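Local coordinates for protein amine oxidase (PDB 3PGB) that probably oxidises primary amines to aldehydes, using a bound copper ion and a topaquinone cofactor made from one of its own tyrosines, at residues Leu380-Ala385 / Leu536-Asp541; Met531-Leu536 / Gly695-Pro700. One frame throughout, in Å; residues are numbered along the deposited sequence.

Contact 1. Residues Leu380-Ala385 / Leu536-Asp541; sequences LGLQEA and LNFKAD. With CA (calcium ion), chain F.
Gly381 and Lys539 form a hydrogen-bonded antiparallel pair, Lys539 N reaching Gly381 O at 3.0 Å, with Leu380-Ala540 and Leu382-Phe538 as non-hydrogen-bonded pairs beside it. The strand directions make an angle of 149°. A beta bulge interrupts the ladder: Asn537 faces both Gln383 and Glu384, its O taking Gln383 N at 2.7 Å and its N reaching Glu384 O at 2.9 Å.

On the leucine face, Leu382 CD1 lies over the Phe538 ring, 4.3 Å from its centroid, and Leu380 CD1 meets Ala540 CB at 4.0 Å; branched and aromatic groups suit this buried side. Across the sheet, Gln383 lays CG on Lys539 CB at 3.7 Å. Its bend at chi2 (-68°) keeps the amide near Lys539 CB, while OE1 accepts from Ser658 N. The extended Lys539 chain takes NZ past the glutamine to a salt bridge with Glu379, the residue just before Leu380, and a hydrogen bond with Pro656 O. Near the end of strand 532-542, Asp541 OD1 binds calcium at 2.4 Å, a carboxylate well matched to that ion. Asp543, Asp687, the carbonyls of Phe542 and Leu688 and a water complete the site.

Both strands belong to the copper amine oxidase enzyme domain. Leu382 and Phe538 pack against Phe488 and Tyr490 of strand 486-492. Strand 686-698 bonds along the far edge of 536-541, and Leu380 hydrogen-bonds through its backbone to Leu366 of strand 363-371.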
ATOM      1  N   LEU A 380      -5.574   7.007 -19.765  1.00 12.83           N
ATOM      2  CA  LEU A 380      -4.728   6.461 -18.700  1.00 12.58           C
ATOM      3  C   LEU A 380      -4.050   5.207 -19.247  1.00 12.54           C
ATOM      4  O   LEU A 380      -4.721   4.310 -19.741  1.00 12.48           O
ATOM      5  CB  LEU A 380      -5.575   6.115 -17.472  1.00 12.53           C
ATOM      6  CG  LEU A 380      -4.900   5.598 -16.191  1.00 12.43           C
ATOM      7  CD1 LEU A 380      -3.833   6.547 -15.666  1.00 11.48           C
ATOM      8  CD2 LEU A 380      -5.956   5.354 -15.104  1.00 12.70           C
ATOM      9  N   GLY A 381      -2.728   5.137 -19.189  1.00 12.55           N
ATOM     10  CA  GLY A 381      -2.047   3.969 -19.752  1.00 12.74           C
ATOM     11  C   GLY A 381      -0.551   3.910 -19.553  1.00 12.58           C
ATOM     12  O   GLY A 381       0.109   4.935 -19.432  1.00 12.60           O
ATOM     13  N   LEU A 382      -0.024   2.692 -19.509  1.00 12.84           N
ATOM     14  CA  LEU A 382       1.423   2.471 -19.447  1.00 12.84           C
ATOM     15  C   LEU A 382       2.108   3.124 -20.649  1.00 13.11           C
ATOM     16  O   LEU A 382       1.602   3.086 -21.774  1.00 13.04           O
ATOM     17  CB  LEU A 382       1.734   0.970 -19.415  1.00 12.53           C
ATOM     18  CG  LEU A 382       3.204   0.548 -19.352  1.00 12.32           C
ATOM     19  CD1 LEU A 382       3.932   1.196 -18.164  1.00 10.81           C
ATOM     20  CD2 LEU A 382       3.306  -0.977 -19.290  1.00 11.35           C
ATOM     21  N   GLN A 383       3.249   3.747 -20.392  1.00 13.43           N
ATOM     22  CA  GLN A 383       3.995   4.448 -21.426  1.00 13.66           C
ATOM     23  C   GLN A 383       5.332   3.785 -21.727  1.00 13.79           C
ATOM     24  O   GLN A 383       5.726   3.695 -22.889  1.00 13.90           O
ATOM     25  CB  GLN A 383       4.208   5.893 -21.005  1.00 13.69           C
ATOM     26  CG  GLN A 383       2.926   6.681 -20.969  1.00 13.89           C
ATOM     27  CD  GLN A 383       2.370   6.872 -22.342  1.00 13.99           C
ATOM     28  OE1 GLN A 383       2.955   7.580 -23.152  1.00 14.38           O
ATOM     29  NE2 GLN A 383       1.255   6.211 -22.636  1.00 14.28           N
ATOM     30  N   GLU A 384       6.020   3.333 -20.679  1.00 13.79           N
ATOM     31  CA  GLU A 384       7.266   2.585 -20.824  1.00 13.87           C
ATOM     32  C   GLU A 384       7.653   1.979 -19.470  1.00 13.59           C
ATOM     33  O   GLU A 384       7.203   2.449 -18.421  1.00 13.11           O
ATOM     34  CB  GLU A 384       8.373   3.519 -21.342  1.00 14.14           C
ATOM     35  CG  GLU A 384       9.734   2.885 -21.581  1.00 14.59           C
ATOM     36  CD  GLU A 384       9.714   1.847 -22.674  1.00 15.10           C
ATOM     37  OE1 GLU A 384       9.250   0.716 -22.423  1.00 16.31           O
ATOM     38  OE2 GLU A 384      10.186   2.157 -23.785  1.00 15.64           O
ATOM     39  N   ALA A 385       8.475   0.933 -19.502  1.00 13.42           N
ATOM     40  CA  ALA A 385       9.027   0.337 -18.282  1.00 13.46           C
ATOM     41  C   ALA A 385      10.543   0.331 -18.366  1.00 13.48           C
ATOM     42  O   ALA A 385      11.110  -0.140 -19.353  1.00 13.52           O
ATOM     43  CB  ALA A 385       8.510  -1.083 -18.093  1.00 13.21           C
ATOM     44  N   LEU A 536       8.215   2.572 -14.068  1.00 13.60           N
ATOM     45  CA  LEU A 536       7.191   2.401 -15.090  1.00 13.62           C
ATOM     46  C   LEU A 536       6.380   3.678 -15.188  1.00 13.76           C
ATOM     47  O   LEU A 536       5.785   4.105 -14.206  1.00 13.80           O
ATOM     48  CB  LEU A 536       6.287   1.215 -14.752  1.00 13.55           C
ATOM     49  CG  LEU A 536       6.990  -0.150 -14.696  1.00 12.75           C
ATOM     50  CD1 LEU A 536       7.455  -0.467 -13.289  1.00 12.18           C
ATOM     51  CD2 LEU A 536       6.071  -1.250 -15.205  1.00 12.76           C
ATOM     52  N   ASN A 537       6.367   4.286 -16.373  1.00 14.20           N
ATOM     53  CA  ASN A 537       5.728   5.595 -16.581  1.00 14.25           C
ATOM     54  C   ASN A 537       4.300   5.435 -17.057  1.00 14.11           C
ATOM     55  O   ASN A 537       4.036   4.640 -17.952  1.00 14.17           O
ATOM     56  CB  ASN A 537       6.505   6.438 -17.602  1.00 14.10           C
ATOM     57  CG  ASN A 537       6.089   7.908 -17.590  1.00 14.68           C
ATOM     58  OD1 ASN A 537       5.531   8.427 -18.568  1.00 14.42           O
ATOM     59  ND2 ASN A 537       6.354   8.583 -16.479  1.00 14.79           N
ATOM     60  N   PHE A 538       3.394   6.209 -16.468  1.00 14.24           N
ATOM     61  CA  PHE A 538       1.980   6.175 -16.826  1.00 14.28           C
ATOM     62  C   PHE A 538       1.500   7.559 -17.226  1.00 14.55           C
ATOM     63  O   PHE A 538       1.822   8.543 -16.559  1.00 14.85           O
ATOM     64  CB  PHE A 538       1.150   5.673 -15.646  1.00 14.18           C
ATOM     65  CG  PHE A 538       1.241   4.189 -15.424  1.00 13.49           C
ATOM     66  CD1 PHE A 538       2.262   3.651 -14.664  1.00 13.83           C
ATOM     67  CD2 PHE A 538       0.293   3.339 -15.959  1.00 13.50           C
ATOM     68  CE1 PHE A 538       2.342   2.282 -14.451  1.00 14.19           C
ATOM     69  CE2 PHE A 538       0.366   1.971 -15.753  1.00 13.55           C
ATOM     70  CZ  PHE A 538       1.388   1.442 -15.002  1.00 13.82           C
ATOM     71  N   LYS A 539       0.725   7.632 -18.309  1.00 14.79           N
ATOM     72  CA  LYS A 539       0.107   8.885 -18.741  1.00 14.82           C
ATOM     73  C   LYS A 539      -1.295   9.007 -18.139  1.00 14.90           C
ATOM     74  O   LYS A 539      -2.139   8.136 -18.346  1.00 14.66           O
ATOM     75  CB  LYS A 539       0.029   8.937 -20.262  1.00 14.96           C
ATOM     76  CG  LYS A 539      -0.481  10.261 -20.825  1.00 15.48           C
ATOM     77  CD  LYS A 539      -0.622  10.185 -22.330  1.00 16.09           C
ATOM     78  CE  LYS A 539      -1.063  11.502 -22.924  1.00 16.25           C
ATOM     79  NZ  LYS A 539      -1.198  11.423 -24.413  1.00 16.20           N
ATOM     80  N   ALA A 540      -1.525  10.086 -17.392  1.00 14.91           N
ATOM     81  CA  ALA A 540      -2.820  10.361 -16.779  1.00 14.95           C
ATOM     82  C   ALA A 540      -3.346  11.709 -17.280  1.00 15.08           C
ATOM     83  O   ALA A 540      -3.032  12.757 -16.722  1.00 15.09           O
ATOM     84  CB  ALA A 540      -2.694  10.359 -15.260  1.00 14.89           C
ATOM     85  N   ASP A 541      -4.142  11.675 -18.345  1.00 15.21           N
ATOM     86  CA  ASP A 541      -4.693  12.893 -18.931  1.00 15.13           C
ATOM     87  C   ASP A 541      -5.997  13.272 -18.240  1.00 15.09           C
ATOM     88  O   ASP A 541      -7.080  13.105 -18.807  1.00 15.13           O
ATOM     89  CB  ASP A 541      -4.913  12.710 -20.440  1.00 15.16           C
ATOM     90  CG  ASP A 541      -5.308  14.002 -21.142  1.00 15.25           C
ATOM     91  OD1 ASP A 541      -5.341  15.070 -20.498  1.00 15.17           O
ATOM     92  OD2 ASP A 541      -5.598  13.946 -22.353  1.00 16.21           O
TER
HETATM   93 CA    CA F 903      -5.926  17.116 -19.457  1.00 15.97          CA
HETATM   94  O   HOH W   1      -6.350  18.994 -17.827  1.00  6.14           O

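Contact 2. Residues Met531-Leu536 / Gly695-Pro700; sequences MHDHVL and GMHHVP. With CU (copper (II) ion), chain D.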
ATOM      1  N   MET A 531      21.354  -5.612  -8.570  1.00 14.64           N
ATOM      2  CA  MET A 531      20.480  -4.514  -8.182  1.00 14.64           C
ATOM      3  C   MET A 531      19.907  -3.840  -9.412  1.00 14.50           C
ATOM      4  O   MET A 531      20.557  -3.794 -10.449  1.00 14.47           O
ATOM      5  CB  MET A 531      21.229  -3.493  -7.319  1.00 14.87           C
ATOM      6  CG  MET A 531      22.438  -2.845  -7.975  1.00 15.40           C
ATOM      7  SD  MET A 531      23.356  -1.769  -6.852  1.00 16.99           S
ATOM      8  CE  MET A 531      22.104  -0.539  -6.457  1.00 16.53           C
ATOM      9  N   HIS A 532      18.683  -3.336  -9.299  1.00 14.46           N
ATOM     10  CA  HIS A 532      18.061  -2.611 -10.400  1.00 14.69           C
ATOM     11  C   HIS A 532      16.890  -1.760  -9.931  1.00 14.85           C
ATOM     12  O   HIS A 532      16.255  -2.065  -8.919  1.00 15.04           O
ATOM     13  CB  HIS A 532      17.602  -3.574 -11.506  1.00 14.67           C
ATOM     14  CG  HIS A 532      16.677  -4.652 -11.027  1.00 14.82           C
ATOM     15  ND1 HIS A 532      17.128  -5.855 -10.532  1.00 14.13           N
ATOM     16  CD2 HIS A 532      15.325  -4.701 -10.962  1.00 15.48           C
ATOM     17  CE1 HIS A 532      16.094  -6.596 -10.176  1.00 15.49           C
ATOM     18  NE2 HIS A 532      14.988  -5.923 -10.431  1.00 15.09           N
ATOM     19  N   ASP A 533      16.627  -0.680 -10.663  1.00 14.91           N
ATOM     20  CA  ASP A 533      15.439   0.135 -10.439  1.00 14.97           C
ATOM     21  C   ASP A 533      14.380  -0.210 -11.482  1.00 15.06           C
ATOM     22  O   ASP A 533      14.660  -0.234 -12.687  1.00 15.02           O
ATOM     23  CB  ASP A 533      15.766   1.628 -10.527  1.00 14.97           C
ATOM     24  CG  ASP A 533      16.347   2.194  -9.236  1.00 15.63           C
ATOM     25  OD1 ASP A 533      16.511   1.451  -8.238  1.00 15.06           O
ATOM     26  OD2 ASP A 533      16.640   3.411  -9.228  1.00 16.01           O
ATOM     27  N   HIS A 534      13.174  -0.502 -11.009  1.00 14.88           N
ATOM     28  CA  HIS A 534      12.016  -0.584 -11.871  1.00 14.86           C
ATOM     29  C   HIS A 534      11.395   0.797 -11.872  1.00 14.87           C
ATOM     30  O   HIS A 534      11.100   1.343 -10.802  1.00 15.24           O
ATOM     31  CB  HIS A 534      10.983  -1.565 -11.329  1.00 14.97           C
ATOM     32  CG  HIS A 534      11.402  -2.997 -11.395  1.00 14.85           C
ATOM     33  ND1 HIS A 534      11.292  -3.751 -12.542  1.00 14.72           N
ATOM     34  CD2 HIS A 534      11.892  -3.824 -10.444  1.00 14.72           C
ATOM     35  CE1 HIS A 534      11.714  -4.978 -12.299  1.00 15.23           C
ATOM     36  NE2 HIS A 534      12.081  -5.049 -11.031  1.00 14.76           N
ATOM     37  N   VAL A 535      11.211   1.371 -13.054  1.00 14.34           N
ATOM     38  CA  VAL A 535      10.455   2.609 -13.168  1.00 14.08           C
ATOM     39  C   VAL A 535       9.511   2.434 -14.337  1.00 13.80           C
ATOM     40  O   VAL A 535       9.952   2.148 -15.448  1.00 13.40           O
ATOM     41  CB  VAL A 535      11.358   3.849 -13.384  1.00 14.08           C
ATOM     42  CG1 VAL A 535      10.531   5.116 -13.307  1.00 13.51           C
ATOM     43  CG2 VAL A 535      12.481   3.896 -12.360  1.00 13.57           C
ATOM     44  N   LEU A 536       8.215   2.572 -14.068  1.00 13.60           N
ATOM     45  CA  LEU A 536       7.191   2.401 -15.090  1.00 13.62           C
ATOM     46  C   LEU A 536       6.380   3.678 -15.188  1.00 13.76           C
ATOM     47  O   LEU A 536       5.785   4.105 -14.206  1.00 13.80           O
ATOM     48  CB  LEU A 536       6.287   1.215 -14.752  1.00 13.55           C
ATOM     49  CG  LEU A 536       6.990  -0.150 -14.696  1.00 12.75           C
ATOM     50  CD1 LEU A 536       7.455  -0.467 -13.289  1.00 12.18           C
ATOM     51  CD2 LEU A 536       6.071  -1.250 -15.205  1.00 12.76           C
ATOM     52  N   GLY A 695       7.320   2.567  -9.413  1.00 16.36           N
ATOM     53  CA  GLY A 695       8.660   2.001  -9.417  1.00 16.93           C
ATOM     54  C   GLY A 695       9.146   1.445  -8.094  1.00 17.40           C
ATOM     55  O   GLY A 695       8.520   1.656  -7.059  1.00 17.59           O
ATOM     56  N   MET A 696      10.275   0.739  -8.149  1.00 17.83           N
ATOM     57  CA  MET A 696      10.845   0.033  -6.998  1.00 18.29           C
ATOM     58  C   MET A 696      12.362   0.028  -7.079  1.00 17.87           C
ATOM     59  O   MET A 696      12.917  -0.058  -8.174  1.00 17.78           O
ATOM     60  CB  MET A 696      10.420  -1.430  -7.019  1.00 18.81           C
ATOM     61  CG  MET A 696       8.956  -1.697  -6.806  1.00 21.25           C
ATOM     62  SD  MET A 696       8.378  -3.008  -7.907  1.00 27.24           S
ATOM     63  CE  MET A 696       7.671  -2.040  -9.247  1.00 24.78           C
ATOM     64  N   HIS A 697      13.024   0.091  -5.925  1.00 17.23           N
ATOM     65  CA  HIS A 697      14.445  -0.200  -5.843  1.00 16.74           C
ATOM     66  C   HIS A 697      14.546  -1.658  -5.433  1.00 16.70           C
ATOM     67  O   HIS A 697      14.103  -2.032  -4.345  1.00 16.81           O
ATOM     68  CB  HIS A 697      15.146   0.682  -4.807  1.00 16.62           C
ATOM     69  CG  HIS A 697      14.972   2.149  -5.039  1.00 16.09           C
ATOM     70  ND1 HIS A 697      15.573   2.817  -6.084  1.00 14.47           N
ATOM     71  CD2 HIS A 697      14.272   3.080  -4.350  1.00 15.91           C
ATOM     72  CE1 HIS A 697      15.242   4.095  -6.032  1.00 14.61           C
ATOM     73  NE2 HIS A 697      14.458   4.281  -4.987  1.00 15.35           N
ATOM     74  N   HIS A 698      15.122  -2.481  -6.304  1.00 16.36           N
ATOM     75  CA  HIS A 698      15.133  -3.921  -6.097  1.00 16.08           C
ATOM     76  C   HIS A 698      16.561  -4.441  -6.007  1.00 15.82           C
ATOM     77  O   HIS A 698      17.278  -4.493  -7.011  1.00 15.85           O
ATOM     78  CB  HIS A 698      14.363  -4.612  -7.224  1.00 16.18           C
ATOM     79  CG  HIS A 698      14.041  -6.051  -6.950  1.00 16.83           C
ATOM     80  ND1 HIS A 698      13.568  -6.901  -7.925  1.00 17.01           N
ATOM     81  CD2 HIS A 698      14.135  -6.790  -5.820  1.00 17.42           C
ATOM     82  CE1 HIS A 698      13.377  -8.100  -7.405  1.00 17.06           C
ATOM     83  NE2 HIS A 698      13.712  -8.059  -6.129  1.00 17.22           N
ATOM     84  N   VAL A 699      16.964  -4.795  -4.788  1.00 15.41           N
ATOM     85  CA  VAL A 699      18.222  -5.476  -4.532  1.00 14.94           C
ATOM     86  C   VAL A 699      17.882  -6.908  -4.124  1.00 14.43           C
ATOM     87  O   VAL A 699      17.721  -7.190  -2.941  1.00 14.42           O
ATOM     88  CB  VAL A 699      19.027  -4.776  -3.414  1.00 15.08           C
ATOM     89  CG1 VAL A 699      20.397  -5.435  -3.255  1.00 15.11           C
ATOM     90  CG2 VAL A 699      19.177  -3.292  -3.719  1.00 14.83           C
ATOM     91  N   PRO A 700      17.760  -7.820  -5.108  1.00 13.85           N
ATOM     92  CA  PRO A 700      17.270  -9.157  -4.808  1.00 13.31           C
ATOM     93  C   PRO A 700      18.088  -9.905  -3.763  1.00 13.03           C
ATOM     94  O   PRO A 700      19.326  -9.910  -3.831  1.00 12.60           O
ATOM     95  CB  PRO A 700      17.364  -9.871  -6.158  1.00 13.06           C
ATOM     96  CG  PRO A 700      17.288  -8.803  -7.140  1.00 13.29           C
ATOM     97  CD  PRO A 700      18.081  -7.697  -6.540  1.00 13.77           C
TER
HETATM   98 CU    CU D 901      13.105  -6.403  -9.816  1.00 23.17          CU
HETATM   99  O   HOH W   2      12.832  -8.542 -11.041  1.00 17.59           O
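His698 and His532 join two antiparallel strands and grip one copper ion. His532 N reaches His698 O and His698 N reaches His532 O, both at 2.9 Å, placing their side chains on the same face. His698 CB lies over the His532 ring, 3.9 Å from its centroid. With His698 CG anti to the backbone N (chi1 -167°), the imidazole points its ND1 corner at the metal: CG and CE1 flank the bond, and ND1 between them binds copper at 2.0 Å. Its CD2, like NE2, stays 4.1 Å from copper, off the metal bond. Coordinating through ND1 leaves NE2 on the side of the ring away from copper, where it hydrogen-bonds Asp704 OD1, which probably makes the ring a stronger donor. Pro700 CG covers part of one ring face.

His534 NE2 binds copper at 2.1 Å, His532 NE2 is the third nitrogen ligand, and a water oxygen lies 2.5 Å from the copper. His532 and His534, two residues apart on one strand, share a face, as in the His-X-His motif of copper amine oxidases. The His532 and His698 rings stand 73° apart. Met696 CE packs on His534 CB at 3.9 Å.

On the opposite face Asp533 OD1 receives His697 ND1 at 2.7 Å, from above the carboxylate plane. Asp533 OD2 bonds Thr628, while His697 NE2 reaches Asn594 O of the second subunit, so the back of the copper site lies against the dimer partner. Strand 532-542 runs between strands 686-698 and 374-389, and Asp533 and Val535 make backbone hydrogen bonds to His388 and Leu386 of the latter.

Overall arrangement
Contacts 1 and 2 are neighbouring strand pairings of one antiparallel arrangement, their centres about 17 Å apart. Strand 532-542 serves both, pairing with 374-389 in the first and 686-698 in the second, and Leu536 belongs to each. Contact 1 is buried throughout, close to the chain centre; contact 2 is mostly buried but has partly exposed residues and meets the second subunit. Their chemistry differs accordingly: hydrocarbon packing fills one face of the first, with calcium held by a carboxylate at its end, whereas nitrogen ligands gather on one face of the second to hold copper. A single strand thus carries a calcium ligand near one end and two copper ligands near the other.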